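Local structure of aminotransferase class-III (Ochrobactrum anthropi, 5GHG) at residues Gly224-Gly229 / Ala257-Cys262; Thr356-Arg361 / Gln434-Met439; Arg141-Ser146 / His217-Phe222. The protein probably catalyses the transfer of amino groups between amines and carbonyl compounds as a pyridoxal phosphate-dependent omega-transaminase. The protein carries 1 engineered substitution. All blocks are in the same frame, centred on the assembly; numbering follows the deposited sequence.

Contact 1: residues Gly224-Gly229 / Ala257-Cys262; sequences GEPVMG and ADEVIC. With PMP (4'-deoxy-4'-aminopyridoxal-5'-phosphate), chain C.
Gly224 and Ala257 pair in parallel where two neighbouring strands of the large-domain sheet end, and the loops beyond them wrap round the ring end of the cofactor pocket of this class III aminotransferase, a fold type I enzyme. Asp258 N closes the pairing with a hydrogen bond to Gly224 O (3.0 Å). From there the two chains part, and their side chains take up different positions round the PMP ring. Asp258 has CG anti to its own backbone N (chi1 -173°), which carries the carboxylate along to the pyridine nitrogen: OD2 lies 2.8 Å from PMP N1, close to the ring plane. His152 and Asn122 both hydrogen-bond to that OD2, while OD1 takes the N-H of Val260 in an Asx turn, and together these bonds fix the carboxylate's rotation. Val260 lies flat over one ring face, with CG1 3.5 Å from PMP C3. Glu225 comes in at the C2A methyl from the opposite side of the ring plane, its OE2 3.3 Å from PMP C2A; Gly229 N meets OE2 from above the carboxylate plane, and OE1 is held by Tyr151 N. Behind the pocket, Pro226 crosses Glu259 at about a right angle, and the Glu259 carboxylate is tied to Ser273 and Gly272. Cys262 SG fits against the turn of the first loop, 4.0 Å from Pro226 CD and near Val227 N. Ile261 reaches past this turn to the cofactor, its CD1 3.2 Å from PMP O3 and 3.8 Å from Gly229 CA.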
ATOM      1  N   GLY B 224      -8.502  16.234   8.018  1.00  2.87           N
ATOM      2  CA  GLY B 224      -8.127  16.115   9.408  1.00  4.82           C
ATOM      3  C   GLY B 224      -8.599  14.828  10.073  1.00  4.62           C
ATOM      4  O   GLY B 224      -9.688  14.319   9.785  1.00  6.58           O
ATOM      5  N   GLU B 225      -7.773  14.306  10.958  1.00  5.01           N
ATOM      6  CA  GLU B 225      -8.221  13.319  11.926  1.00  5.02           C
ATOM      7  C   GLU B 225      -9.065  14.016  12.995  1.00  4.78           C
ATOM      8  O   GLU B 225      -8.705  15.106  13.444  1.00  4.23           O
ATOM      9  CB  GLU B 225      -7.023  12.651  12.602  1.00  4.89           C
ATOM     10  CG  GLU B 225      -5.963  12.133  11.649  1.00  6.18           C
ATOM     11  CD  GLU B 225      -4.570  12.127  12.287  1.00  9.35           C
ATOM     12  OE1 GLU B 225      -3.822  13.118  12.108  1.00  7.07           O
ATOM     13  OE2 GLU B 225      -4.253  11.132  12.988  1.00  9.35           O
ATOM     14  N   PRO B 226     -10.160  13.397  13.441  1.00  5.07           N
ATOM     15  CA  PRO B 226     -10.901  13.994  14.573  1.00  5.78           C
ATOM     16  C   PRO B 226      -9.985  14.223  15.772  1.00  7.41           C
ATOM     17  O   PRO B 226      -9.965  15.318  16.354  1.00  5.75           O
ATOM     18  CB  PRO B 226     -12.009  12.973  14.847  1.00  6.58           C
ATOM     19  CG  PRO B 226     -12.232  12.301  13.520  1.00  8.02           C
ATOM     20  CD  PRO B 226     -10.852  12.218  12.889  1.00  5.39           C
ATOM     21  N   VAL B 227      -9.213  13.202  16.127  1.00  7.34           N
ATOM     22  CA  VAL B 227      -8.132  13.276  17.110  1.00  8.67           C
ATOM     23  C   VAL B 227      -6.861  12.812  16.399  1.00  7.44           C
ATOM     24  O   VAL B 227      -6.862  11.760  15.761  1.00  7.45           O
ATOM     25  CB  VAL B 227      -8.420  12.345  18.321  1.00 10.45           C
ATOM     26  CG1 VAL B 227      -7.200  12.265  19.225  1.00 10.09           C
ATOM     27  CG2 VAL B 227      -9.640  12.818  19.101  1.00 11.77           C
ATOM     28  N   MET B 228      -5.787  13.582  16.513  1.00  4.82           N
ATOM     29  CA  MET B 228      -4.536  13.214  15.848  1.00  6.61           C
ATOM     30  C   MET B 228      -3.872  12.070  16.595  1.00  7.11           C
ATOM     31  O   MET B 228      -3.561  12.201  17.780  1.00 10.58           O
ATOM     32  CB  MET B 228      -3.586  14.401  15.773  1.00  5.92           C
ATOM     33  CG  MET B 228      -4.015  15.485  14.814  1.00  9.90           C
ATOM     34  SD  MET B 228      -2.964  16.953  15.001  1.00 14.26           S
ATOM     35  CE  MET B 228      -3.405  17.846  13.518  1.00  7.63           C
ATOM     36  N   GLY B 229      -3.650  10.946  15.916  1.00  7.58           N
ATOM     37  CA  GLY B 229      -3.065   9.796  16.574  1.00  6.35           C
ATOM     38  C   GLY B 229      -1.556   9.834  16.628  1.00  8.39           C
ATOM     39  O   GLY B 229      -0.965  10.163  17.670  1.00  7.02           O
ATOM     40  N   ALA B 257     -12.626  13.552   6.544  1.00  2.06           N
ATOM     41  CA  ALA B 257     -12.377  13.043   7.876  1.00  3.44           C
ATOM     42  C   ALA B 257     -11.517  11.780   7.750  1.00  2.93           C
ATOM     43  O   ALA B 257     -11.964  10.776   7.190  1.00  3.08           O
ATOM     44  CB  ALA B 257     -13.686  12.738   8.611  1.00  5.37           C
ATOM     45  N   ASP B 258     -10.302  11.840   8.276  1.00  2.65           N
ATOM     46  CA  ASP B 258      -9.413  10.684   8.301  1.00  4.03           C
ATOM     47  C   ASP B 258      -9.692   9.912   9.590  1.00  3.14           C
ATOM     48  O   ASP B 258      -9.171  10.257  10.653  1.00  3.71           O
ATOM     49  CB  ASP B 258      -7.953  11.118   8.221  1.00  4.31           C
ATOM     50  CG  ASP B 258      -7.001   9.934   8.078  1.00  6.16           C
ATOM     51  OD1 ASP B 258      -7.393   8.819   8.471  1.00  6.31           O
ATOM     52  OD2 ASP B 258      -5.882  10.120   7.560  1.00  5.00           O
ATOM     53  N   GLU B 259     -10.517   8.873   9.490  1.00  2.28           N
ATOM     54  CA  GLU B 259     -10.928   8.068  10.642  1.00  4.83           C
ATOM     55  C   GLU B 259     -10.149   6.766  10.753  1.00  4.32           C
ATOM     56  O   GLU B 259     -10.634   5.814  11.352  1.00  5.17           O
ATOM     57  CB  GLU B 259     -12.425   7.775  10.578  1.00  5.53           C
ATOM     58  CG  GLU B 259     -13.280   9.015  10.604  1.00  8.18           C
ATOM     59  CD  GLU B 259     -14.039   9.169  11.892  1.00 12.67           C
ATOM     60  OE1 GLU B 259     -13.701   8.469  12.891  1.00 15.53           O
ATOM     61  OE2 GLU B 259     -14.981   9.986  11.906  1.00  9.10           O
ATOM     62  N   VAL B 260      -8.952   6.710  10.172  1.00  4.09           N
ATOM     63  CA  VAL B 260      -8.187   5.473  10.160  1.00  4.74           C
ATOM     64  C   VAL B 260      -7.961   4.967  11.592  1.00  5.18           C
ATOM     65  O   VAL B 260      -8.084   3.777  11.865  1.00  6.27           O
ATOM     66  CB  VAL B 260      -6.876   5.685   9.378  1.00  6.02           C
ATOM     67  CG1 VAL B 260      -5.835   4.612   9.693  1.00  6.10           C
ATOM     68  CG2 VAL B 260      -7.177   5.701   7.878  1.00  5.64           C
ATOM     69  N   ILE B 261      -7.677   5.870  12.525  1.00  4.93           N
ATOM     70  CA  ILE B 261      -7.569   5.475  13.918  1.00  5.31           C
ATOM     71  C   ILE B 261      -8.902   5.616  14.666  1.00  7.65           C
ATOM     72  O   ILE B 261      -9.269   4.754  15.471  1.00  8.34           O
ATOM     73  CB  ILE B 261      -6.456   6.251  14.636  1.00  6.09           C
ATOM     74  CG1 ILE B 261      -5.078   5.757  14.175  1.00  6.90           C
ATOM     75  CG2 ILE B 261      -6.623   6.118  16.146  1.00  9.56           C
ATOM     76  CD1 ILE B 261      -3.936   6.631  14.658  1.00 10.88           C
ATOM     77  N   CYS B 262      -9.640   6.692  14.449  1.00  6.33           N
ATOM     78  CA  CYS B 262     -10.820   6.923  15.286  1.00  8.10           C
ATOM     79  C   CYS B 262     -11.976   5.993  14.955  1.00  7.91           C
ATOM     80  O   CYS B 262     -12.905   5.864  15.765  1.00 10.40           O
ATOM     81  CB  CYS B 262     -11.262   8.392  15.160  1.00  8.72           C
ATOM     82  SG  CYS B 262      -9.984   9.563  15.755  1.00 18.94           S
TER
HETATM   83  N1  PMP C 501      -4.262   8.010   8.434  1.00  6.58           N
HETATM   84  C2  PMP C 501      -4.091   7.858   9.775  1.00  5.51           C
HETATM   85  C2A PMP C 501      -4.850   8.756  10.706  1.00  8.48           C
HETATM   86  C3  PMP C 501      -3.193   6.902  10.298  1.00 12.04           C
HETATM   87  O3  PMP C 501      -3.007   6.858  11.656  1.00 15.43           O
HETATM   88  C4  PMP C 501      -2.485   6.043   9.406  1.00  9.85           C
HETATM   89  C4A PMP C 501      -1.562   4.931   9.873  1.00 15.20           C
HETATM   90  N4A PMP C 501      -0.740   5.257  11.009  1.00 20.42           N
HETATM   91  C5  PMP C 501      -2.707   6.224   8.014  1.00  7.08           C
HETATM   92  C6  PMP C 501      -3.630   7.154   7.561  1.00  4.82           C
HETATM   93  C5A PMP C 501      -1.990   5.411   6.980  1.00  4.42           C
HETATM   94  O4P PMP C 501      -2.433   4.053   7.020  1.00  8.47           O
HETATM   95  P   PMP C 501      -1.425   2.876   6.482  1.00  9.27           P
HETATM   96  O1P PMP C 501      -0.916   3.264   5.142  1.00  7.47           O
HETATM   97  O2P PMP C 501      -2.306   1.639   6.462  1.00 10.53           O
HETATM   98  O3P PMP C 501      -0.267   2.752   7.448  1.00  7.89           O

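Contact 2: residues Thr356-Arg361 / Gln434-Met439; sequences TYMQKR and QQVDTM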
ATOM      1  N   THR B 356     -14.061   5.733  29.651  1.00  8.13           N
ATOM      2  CA  THR B 356     -14.359   6.622  30.765  1.00  8.20           C
ATOM      3  C   THR B 356     -13.470   6.300  31.970  1.00  7.35           C
ATOM      4  O   THR B 356     -12.863   7.189  32.576  1.00  6.24           O
ATOM      5  CB  THR B 356     -15.835   6.510  31.152  1.00 10.06           C
ATOM      6  OG1 THR B 356     -16.627   6.964  30.057  1.00 12.54           O
ATOM      7  CG2 THR B 356     -16.125   7.355  32.388  1.00 14.53           C
ATOM      8  N   TYR B 357     -13.356   5.024  32.299  1.00  6.76           N
ATOM      9  CA  TYR B 357     -12.551   4.635  33.442  1.00  7.27           C
ATOM     10  C   TYR B 357     -11.066   4.919  33.200  1.00  7.20           C
ATOM     11  O   TYR B 357     -10.384   5.462  34.076  1.00  5.14           O
ATOM     12  CB  TYR B 357     -12.804   3.158  33.769  1.00  8.62           C
ATOM     13  CG  TYR B 357     -11.992   2.643  34.931  1.00 10.63           C
ATOM     14  CD1 TYR B 357     -12.171   3.175  36.214  1.00 14.50           C
ATOM     15  CD2 TYR B 357     -11.047   1.646  34.759  1.00 11.64           C
ATOM     16  CE1 TYR B 357     -11.436   2.725  37.284  1.00 11.46           C
ATOM     17  CE2 TYR B 357     -10.295   1.176  35.826  1.00 11.32           C
ATOM     18  CZ  TYR B 357     -10.495   1.715  37.095  1.00 16.00           C
ATOM     19  OH  TYR B 357      -9.749   1.262  38.159  1.00 19.01           O
ATOM     20  N   MET B 358     -10.549   4.578  32.007  1.00  5.92           N
ATOM     21  CA  MET B 358      -9.144   4.850  31.708  1.00  4.28           C
ATOM     22  C   MET B 358      -8.834   6.345  31.741  1.00  5.54           C
ATOM     23  O   MET B 358      -7.803   6.765  32.283  1.00  4.13           O
ATOM     24  CB  MET B 358      -8.762   4.270  30.347  1.00  2.89           C
ATOM     25  CG  MET B 358      -7.291   4.471  29.938  1.00  4.75           C
ATOM     26  SD  MET B 358      -6.886   3.888  28.251  1.00  8.33           S
ATOM     27  CE  MET B 358      -7.537   5.244  27.271  1.00  5.01           C
ATOM     28  N   GLN B 359      -9.702   7.168  31.144  1.00  4.85           N
ATOM     29  CA  GLN B 359      -9.472   8.609  31.168  1.00  6.72           C
ATOM     30  C   GLN B 359      -9.405   9.127  32.599  1.00  7.25           C
ATOM     31  O   GLN B 359      -8.563   9.974  32.922  1.00  6.14           O
ATOM     32  CB  GLN B 359     -10.556   9.356  30.398  1.00  5.60           C
ATOM     33  CG  GLN B 359     -10.673   9.024  28.921  1.00  5.57           C
ATOM     34  CD  GLN B 359      -9.422   9.326  28.125  1.00  7.04           C
ATOM     35  OE1 GLN B 359      -8.646  10.219  28.469  1.00  7.44           O
ATOM     36  NE2 GLN B 359      -9.232   8.590  27.026  1.00  4.69           N
ATOM     37  N   LYS B 360     -10.287   8.631  33.465  1.00  6.70           N
ATOM     38  CA  LYS B 360     -10.293   9.069  34.866  1.00  8.18           C
ATOM     39  C   LYS B 360      -9.037   8.603  35.591  1.00  7.55           C
ATOM     40  O   LYS B 360      -8.372   9.400  36.268  1.00  6.67           O
ATOM     41  CB  LYS B 360     -11.548   8.550  35.563  1.00 10.35           C
ATOM     42  CG  LYS B 360     -11.631   8.852  37.059  1.00 20.50           C
ATOM     43  CD  LYS B 360     -12.777   8.054  37.700  1.00 25.05           C
ATOM     44  CE  LYS B 360     -12.960   8.401  39.181  1.00 37.76           C
ATOM     45  NZ  LYS B 360     -13.463   9.800  39.375  1.00 37.55           N
ATOM     46  N   ARG B 361      -8.683   7.320  35.455  1.00  5.45           N
ATOM     47  CA  ARG B 361      -7.481   6.817  36.111  1.00  7.21           C
ATOM     48  C   ARG B 361      -6.230   7.554  35.649  1.00  7.48           C
ATOM     49  O   ARG B 361      -5.379   7.918  36.467  1.00  7.16           O
ATOM     50  CB  ARG B 361      -7.337   5.301  35.883  1.00  7.80           C
ATOM     51  CG  ARG B 361      -8.293   4.466  36.745  1.00 10.35           C
ATOM     52  CD  ARG B 361      -7.833   4.470  38.211  1.00 13.03           C
ATOM     53  NE  ARG B 361      -6.421   4.085  38.322  1.00 15.89           N
ATOM     54  CZ  ARG B 361      -6.007   2.845  38.496  1.00 20.31           C
ATOM     55  NH1 ARG B 361      -6.903   1.872  38.611  1.00 24.64           N
ATOM     56  NH2 ARG B 361      -4.702   2.567  38.572  1.00 17.58           N
ATOM     57  N   GLN B 434     -10.414  -4.303  34.996  1.00  8.67           N
ATOM     58  CA  GLN B 434      -9.274  -4.805  35.756  1.00 10.41           C
ATOM     59  C   GLN B 434      -7.973  -4.647  34.972  1.00  8.04           C
ATOM     60  O   GLN B 434      -6.921  -4.366  35.546  1.00  6.27           O
ATOM     61  CB  GLN B 434      -9.470  -6.289  36.128  1.00 13.01           C
ATOM     62  CG  GLN B 434     -10.827  -6.625  36.733  1.00 22.39           C
ATOM     63  CD  GLN B 434     -11.868  -7.047  35.680  1.00 32.25           C
ATOM     64  OE1 GLN B 434     -12.590  -6.195  35.110  1.00 22.80           O
ATOM     65  NE2 GLN B 434     -11.971  -8.377  35.428  1.00 28.85           N
ATOM     66  N   GLN B 435      -8.032  -4.859  33.664  1.00  6.51           N
ATOM     67  CA  GLN B 435      -6.846  -4.723  32.823  1.00  5.70           C
ATOM     68  C   GLN B 435      -6.467  -3.256  32.639  1.00  4.57           C
ATOM     69  O   GLN B 435      -5.282  -2.920  32.587  1.00  3.41           O
ATOM     70  CB  GLN B 435      -7.098  -5.416  31.486  1.00  5.86           C
ATOM     71  CG  GLN B 435      -7.166  -6.925  31.601  1.00  5.04           C
ATOM     72  CD  GLN B 435      -7.739  -7.616  30.362  1.00  6.46           C
ATOM     73  OE1 GLN B 435      -8.626  -7.088  29.692  1.00  3.90           O
ATOM     74  NE2 GLN B 435      -7.229  -8.805  30.057  1.00  5.43           N
ATOM     75  N   VAL B 436      -7.464  -2.373  32.521  1.00  4.18           N
ATOM     76  CA  VAL B 436      -7.175  -0.950  32.488  1.00  4.86           C
ATOM     77  C   VAL B 436      -6.468  -0.530  33.771  1.00  5.64           C
ATOM     78  O   VAL B 436      -5.512   0.252  33.745  1.00  4.49           O
ATOM     79  CB  VAL B 436      -8.474  -0.137  32.298  1.00  4.34           C
ATOM     80  CG1 VAL B 436      -8.219   1.338  32.600  1.00  3.92           C
ATOM     81  CG2 VAL B 436      -9.015  -0.323  30.884  1.00  4.51           C
ATOM     82  N   ASP B 437      -6.947  -1.047  34.909  1.00  5.13           N
ATOM     83  CA  ASP B 437      -6.340  -0.740  36.193  1.00  7.66           C
ATOM     84  C   ASP B 437      -4.886  -1.204  36.245  1.00  6.71           C
ATOM     85  O   ASP B 437      -4.004  -0.469  36.701  1.00  6.84           O
ATOM     86  CB  ASP B 437      -7.154  -1.397  37.313  1.00  8.22           C
ATOM     87  CG  ASP B 437      -6.548  -1.168  38.677  1.00 20.18           C
ATOM     88  OD1 ASP B 437      -6.248  -0.002  38.996  1.00 18.07           O
ATOM     89  OD2 ASP B 437      -6.360  -2.152  39.412  1.00 30.47           O
ATOM     90  N   THR B 438      -4.625  -2.427  35.791  1.00  5.05           N
ATOM     91  CA  THR B 438      -3.260  -2.934  35.744  1.00  7.33           C
ATOM     92  C   THR B 438      -2.361  -2.056  34.870  1.00  6.66           C
ATOM     93  O   THR B 438      -1.234  -1.740  35.247  1.00  5.43           O
ATOM     94  CB  THR B 438      -3.271  -4.377  35.211  1.00  8.41           C
ATOM     95  OG1 THR B 438      -4.040  -5.172  36.106  1.00 10.93           O
ATOM     96  CG2 THR B 438      -1.873  -4.948  35.121  1.00  8.59           C
ATOM     97  N   MET B 439      -2.858  -1.641  33.705  1.00  3.98           N
ATOM     98  CA  MET B 439      -2.067  -0.829  32.781  1.00  4.88           C
ATOM     99  C   MET B 439      -1.694   0.523  33.398  1.00  5.12           C
ATOM    100  O   MET B 439      -0.538   0.954  33.334  1.00  4.87           O
ATOM    101  CB  MET B 439      -2.855  -0.653  31.474  1.00  6.24           C
ATOM    102  CG  MET B 439      -2.204   0.171  30.380  1.00  8.30           C
ATOM    103  SD  MET B 439      -3.429   0.371  29.034  1.00 13.90           S
ATOM    104  CE  MET B 439      -4.176  -1.222  29.104  1.00 14.41           C
TER
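Arg361 reaches across to Asp437, and the two share Ser441 OG: Arg361 NH2 and the backbone O of Asp437 both hydrogen-bond to it. Beside it Arg361 and Asp437 form a salt bridge through NH1 and OD1. The model places these two atoms too close together, so the pairing of charges is plausible but its geometry is doubtful. Arg361 CG, anti to the carbonyl carbon (chi1 -76°), lies over one face of the Tyr357 ring, 3.5 Å above its plane; the bends at chi2 and chi3 then bring the guanidinium round to Asp437. Tyr357 has CG anti to the backbone N (chi1 179°), and from there the ring runs alongside Val436, the two side chains sliding past each other in opposite directions. Val436 CG1 sits 3.6 Å from Tyr357 CD2 and 3.7 Å from Met358 CB, wedged between these neighbours on the facing helix. Farther in, Met358 touches Ala381 and Met439 touches Ile51, both on strands of one sheet. With axes 9.9 Å apart and only 22° from parallel, segments 356-361 and 434-439 show the side-by-side helices against a mixed sheet that belong to the small domain of fold type I aminotransferases, built here from both ends of the chain.

Contact 3: residues Arg141-Ser146 / His217-Phe222; sequences RKKIIS and HTIAAF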
ATOM      1  N   ARG B 141      -8.699  24.431  -8.734  1.00  4.57           N
ATOM      2  CA  ARG B 141      -9.154  24.015  -7.399  1.00  5.70           C
ATOM      3  C   ARG B 141      -8.534  22.649  -7.091  1.00  4.22           C
ATOM      4  O   ARG B 141      -9.146  21.601  -7.262  1.00  3.30           O
ATOM      5  CB  ARG B 141     -10.671  23.988  -7.287  1.00  5.94           C
ATOM      6  CG  ARG B 141     -11.124  23.892  -5.835  1.00  8.52           C
ATOM      7  CD  ARG B 141     -12.632  23.757  -5.677  1.00 12.51           C
ATOM      8  NE  ARG B 141     -13.320  24.996  -5.991  1.00 12.49           N
ATOM      9  CZ  ARG B 141     -13.435  26.028  -5.166  1.00 14.23           C
ATOM     10  NH1 ARG B 141     -12.900  25.980  -3.957  1.00 14.13           N
ATOM     11  NH2 ARG B 141     -14.077  27.125  -5.558  1.00 16.39           N
ATOM     12  N   LYS B 142      -7.274  22.689  -6.661  1.00  2.33           N
ATOM     13  CA  LYS B 142      -6.466  21.493  -6.510  1.00  2.46           C
ATOM     14  C   LYS B 142      -5.702  21.423  -5.192  1.00  3.92           C
ATOM     15  O   LYS B 142      -5.134  20.373  -4.889  1.00  3.56           O
ATOM     16  CB  LYS B 142      -5.459  21.380  -7.659  1.00  2.81           C
ATOM     17  CG  LYS B 142      -6.081  21.455  -9.061  1.00  4.14           C
ATOM     18  CD  LYS B 142      -6.893  20.205  -9.381  1.00  3.27           C
ATOM     19  CE  LYS B 142      -7.582  20.260 -10.758  1.00  4.69           C
ATOM     20  NZ  LYS B 142      -6.630  20.437 -11.893  1.00  3.86           N
ATOM     21  N   LYS B 143      -5.675  22.487  -4.401  1.00  2.02           N
ATOM     22  CA  LYS B 143      -4.842  22.482  -3.202  1.00  3.51           C
ATOM     23  C   LYS B 143      -5.575  21.766  -2.065  1.00  2.00           C
ATOM     24  O   LYS B 143      -6.803  21.846  -1.934  1.00  2.00           O
ATOM     25  CB  LYS B 143      -4.485  23.914  -2.797  1.00  2.71           C
ATOM     26  CG  LYS B 143      -3.601  24.650  -3.839  1.00  4.16           C
ATOM     27  CD  LYS B 143      -3.460  26.132  -3.508  1.00  5.15           C
ATOM     28  CE  LYS B 143      -2.751  26.928  -4.589  1.00  6.40           C
ATOM     29  NZ  LYS B 143      -2.960  28.398  -4.381  1.00  7.08           N
ATOM     30  N   ILE B 144      -4.807  21.070  -1.238  1.00  2.72           N
ATOM     31  CA  ILE B 144      -5.335  20.355  -0.091  1.00  2.00           C
ATOM     32  C   ILE B 144      -4.670  20.943   1.131  1.00  2.89           C
ATOM     33  O   ILE B 144      -3.435  21.040   1.175  1.00  2.41           O
ATOM     34  CB  ILE B 144      -5.050  18.841  -0.156  1.00  3.05           C
ATOM     35  CG1 ILE B 144      -5.368  18.253  -1.543  1.00  3.81           C
ATOM     36  CG2 ILE B 144      -5.739  18.106   1.011  1.00  2.00           C
ATOM     37  CD1 ILE B 144      -6.803  18.149  -1.855  1.00  3.95           C
ATOM     38  N   ILE B 145      -5.468  21.297   2.135  1.00  2.13           N
ATOM     39  CA  ILE B 145      -4.947  21.806   3.387  1.00  2.45           C
ATOM     40  C   ILE B 145      -4.941  20.665   4.407  1.00  2.95           C
ATOM     41  O   ILE B 145      -5.978  20.072   4.684  1.00  2.46           O
ATOM     42  CB  ILE B 145      -5.778  22.988   3.904  1.00  2.53           C
ATOM     43  CG1 ILE B 145      -5.743  24.130   2.883  1.00  4.08           C
ATOM     44  CG2 ILE B 145      -5.235  23.486   5.247  1.00  3.86           C
ATOM     45  CD1 ILE B 145      -6.676  25.272   3.226  1.00  5.99           C
ATOM     46  N   SER B 146      -3.767  20.390   4.971  1.00  2.57           N
ATOM     47  CA  SER B 146      -3.563  19.458   6.062  1.00  4.26           C
ATOM     48  C   SER B 146      -3.076  20.242   7.269  1.00  4.73           C
ATOM     49  O   SER B 146      -3.027  21.476   7.248  1.00  4.83           O
ATOM     50  CB  SER B 146      -2.541  18.383   5.651  1.00  4.77           C
ATOM     51  OG  SER B 146      -2.607  17.307   6.566  1.00  6.57           O
ATOM     52  N   HIS B 217     -10.647  30.040  -4.388  1.00  7.84           N
ATOM     53  CA  HIS B 217     -10.981  29.225  -5.549  1.00  7.40           C
ATOM     54  C   HIS B 217      -9.921  28.163  -5.861  1.00  5.92           C
ATOM     55  O   HIS B 217     -10.170  27.300  -6.714  1.00  6.70           O
ATOM     56  CB  HIS B 217     -11.168  30.132  -6.779  1.00  6.53           C
ATOM     57  CG  HIS B 217      -9.914  30.812  -7.209  1.00  7.88           C
ATOM     58  ND1 HIS B 217      -9.350  31.856  -6.502  1.00 11.46           N
ATOM     59  CD2 HIS B 217      -9.092  30.589  -8.266  1.00 10.16           C
ATOM     60  CE1 HIS B 217      -8.237  32.243  -7.100  1.00 12.05           C
ATOM     61  NE2 HIS B 217      -8.056  31.488  -8.169  1.00 12.38           N
ATOM     62  N   THR B 218      -8.758  28.196  -5.216  1.00  5.35           N
ATOM     63  CA  THR B 218      -7.725  27.195  -5.477  1.00  4.91           C
ATOM     64  C   THR B 218      -7.723  26.065  -4.449  1.00  4.70           C
ATOM     65  O   THR B 218      -6.940  25.131  -4.605  1.00  3.00           O
ATOM     66  CB  THR B 218      -6.324  27.812  -5.520  1.00  5.92           C
ATOM     67  OG1 THR B 218      -5.928  28.242  -4.215  1.00  5.55           O
ATOM     68  CG2 THR B 218      -6.277  29.018  -6.489  1.00  6.65           C
ATOM     69  N   ILE B 219      -8.559  26.146  -3.411  1.00  3.75           N
ATOM     70  CA  ILE B 219      -8.553  25.181  -2.304  1.00  4.47           C
ATOM     71  C   ILE B 219      -9.636  24.142  -2.571  1.00  3.72           C
ATOM     72  O   ILE B 219     -10.821  24.475  -2.611  1.00  3.66           O
ATOM     73  CB  ILE B 219      -8.795  25.863  -0.943  1.00  3.27           C
ATOM     74  CG1 ILE B 219      -7.790  26.999  -0.684  1.00  5.07           C
ATOM     75  CG2 ILE B 219      -8.797  24.815   0.205  1.00  2.15           C
ATOM     76  CD1 ILE B 219      -6.321  26.586  -0.731  1.00  4.84           C
ATOM     77  N   ALA B 220      -9.239  22.879  -2.715  1.00  2.29           N
ATOM     78  CA  ALA B 220     -10.206  21.822  -2.984  1.00  5.06           C
ATOM     79  C   ALA B 220     -10.743  21.170  -1.709  1.00  5.11           C
ATOM     80  O   ALA B 220     -11.933  20.881  -1.626  1.00  5.54           O
ATOM     81  CB  ALA B 220      -9.601  20.754  -3.886  1.00  3.26           C
ATOM     82  N   ALA B 221      -9.892  20.945  -0.717  1.00  2.68           N
ATOM     83  CA  ALA B 221     -10.299  20.148   0.435  1.00  2.51           C
ATOM     84  C   ALA B 221      -9.423  20.449   1.632  1.00  2.00           C
ATOM     85  O   ALA B 221      -8.298  20.928   1.501  1.00  2.00           O
ATOM     86  CB  ALA B 221     -10.246  18.642   0.142  1.00  2.00           C
ATOM     87  N   PHE B 222      -9.968  20.118   2.799  1.00  2.00           N
ATOM     88  CA  PHE B 222      -9.280  20.161   4.076  1.00  2.29           C
ATOM     89  C   PHE B 222      -9.340  18.746   4.660  1.00  2.00           C
ATOM     90  O   PHE B 222     -10.395  18.118   4.651  1.00  2.00           O
ATOM     91  CB  PHE B 222      -9.970  21.170   4.982  1.00  2.00           C
ATOM     92  CG  PHE B 222      -9.393  21.295   6.359  1.00  2.39           C
ATOM     93  CD1 PHE B 222      -9.837  20.475   7.386  1.00  3.08           C
ATOM     94  CD2 PHE B 222      -8.481  22.287   6.651  1.00  2.17           C
ATOM     95  CE1 PHE B 222      -9.340  20.627   8.675  1.00  3.56           C
ATOM     96  CE2 PHE B 222      -7.976  22.447   7.930  1.00  3.32           C
ATOM     97  CZ  PHE B 222      -8.402  21.611   8.945  1.00  2.53           C
TER
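Thr218 O accepts two backbone N-H groups in succession, from Lys143 at 2.9 Å, nearly end-on to the carbonyl, and from Lys142 at 3.2 Å, well above the carbonyl plane. The next carbonyl across the pair is shared as well: Lys143 O takes Ala220 N at 2.8 Å in the carbonyl plane and Ala221 N only weakly. This doubling marks a beta bulge, the register moving by one residue between the pairs Lys143-Ile219 and Ile144-Ala221. Regular parallel pairing then resumes with Ile145 N bonding to Ala221 O at 2.9 Å. Ile219 O is served by a side chain: Arg141 bends at chi3 (-72°), bringing NH1 within 2.9 Å of that oxygen, while His217 O lies over the guanidinium face and Glu138 takes NE in a salt bridge. Lys143 stretches out fully along Thr218, so that NZ gives a hydrogen bond to Thr218 OG1 (3.0 Å) and also meets Glu214 in a salt bridge. OG1 has the backbone oxygens of Gly215 and Glu214 within hydrogen-bonding distance to share its one proton, which ties the 3-10 turn ahead of strand 219-224 to the end of helix 196-214. Lys142 NZ points elsewhere, pairing with Asp172 of the second subunit. On the face that carries Ile145, Ile219 and Phe222, Ile145 CD1 packs on Ile219 CG2 and Ile145 CG2 lies 3.7 Å from Phe222 CD2; Ile145 and Phe222 also touch helix 196-214, and Phe222 touches helix 240-250. Neighbouring parallel strands with helices packed on their face are part of the mixed, mainly parallel sheet in the large domain of fold type I PLP enzymes.

Contacts 1 and 3 share strand 219-224: contact 3 pairs its first part with strand 143-147, whereas contact 1 starts where it ends, beside strand 254-258. Both are buried, but contact 3 is held mainly by backbone bonds and apolar side chains, and contact 1 brings Asp258 and Glu225 up to the cofactor. Their centres are about 19 Å apart. Contact 2 belongs to another sheet's layer, its centre about 23 Å from that of contact 1 and about 41 Å from that of contact 3. There two helices, partly buried, combine an apolar inner side with a charged, less enclosed rim. Only contact 3's segments touch the second subunit, through Lys142; contact 1 meets it by way of PMP.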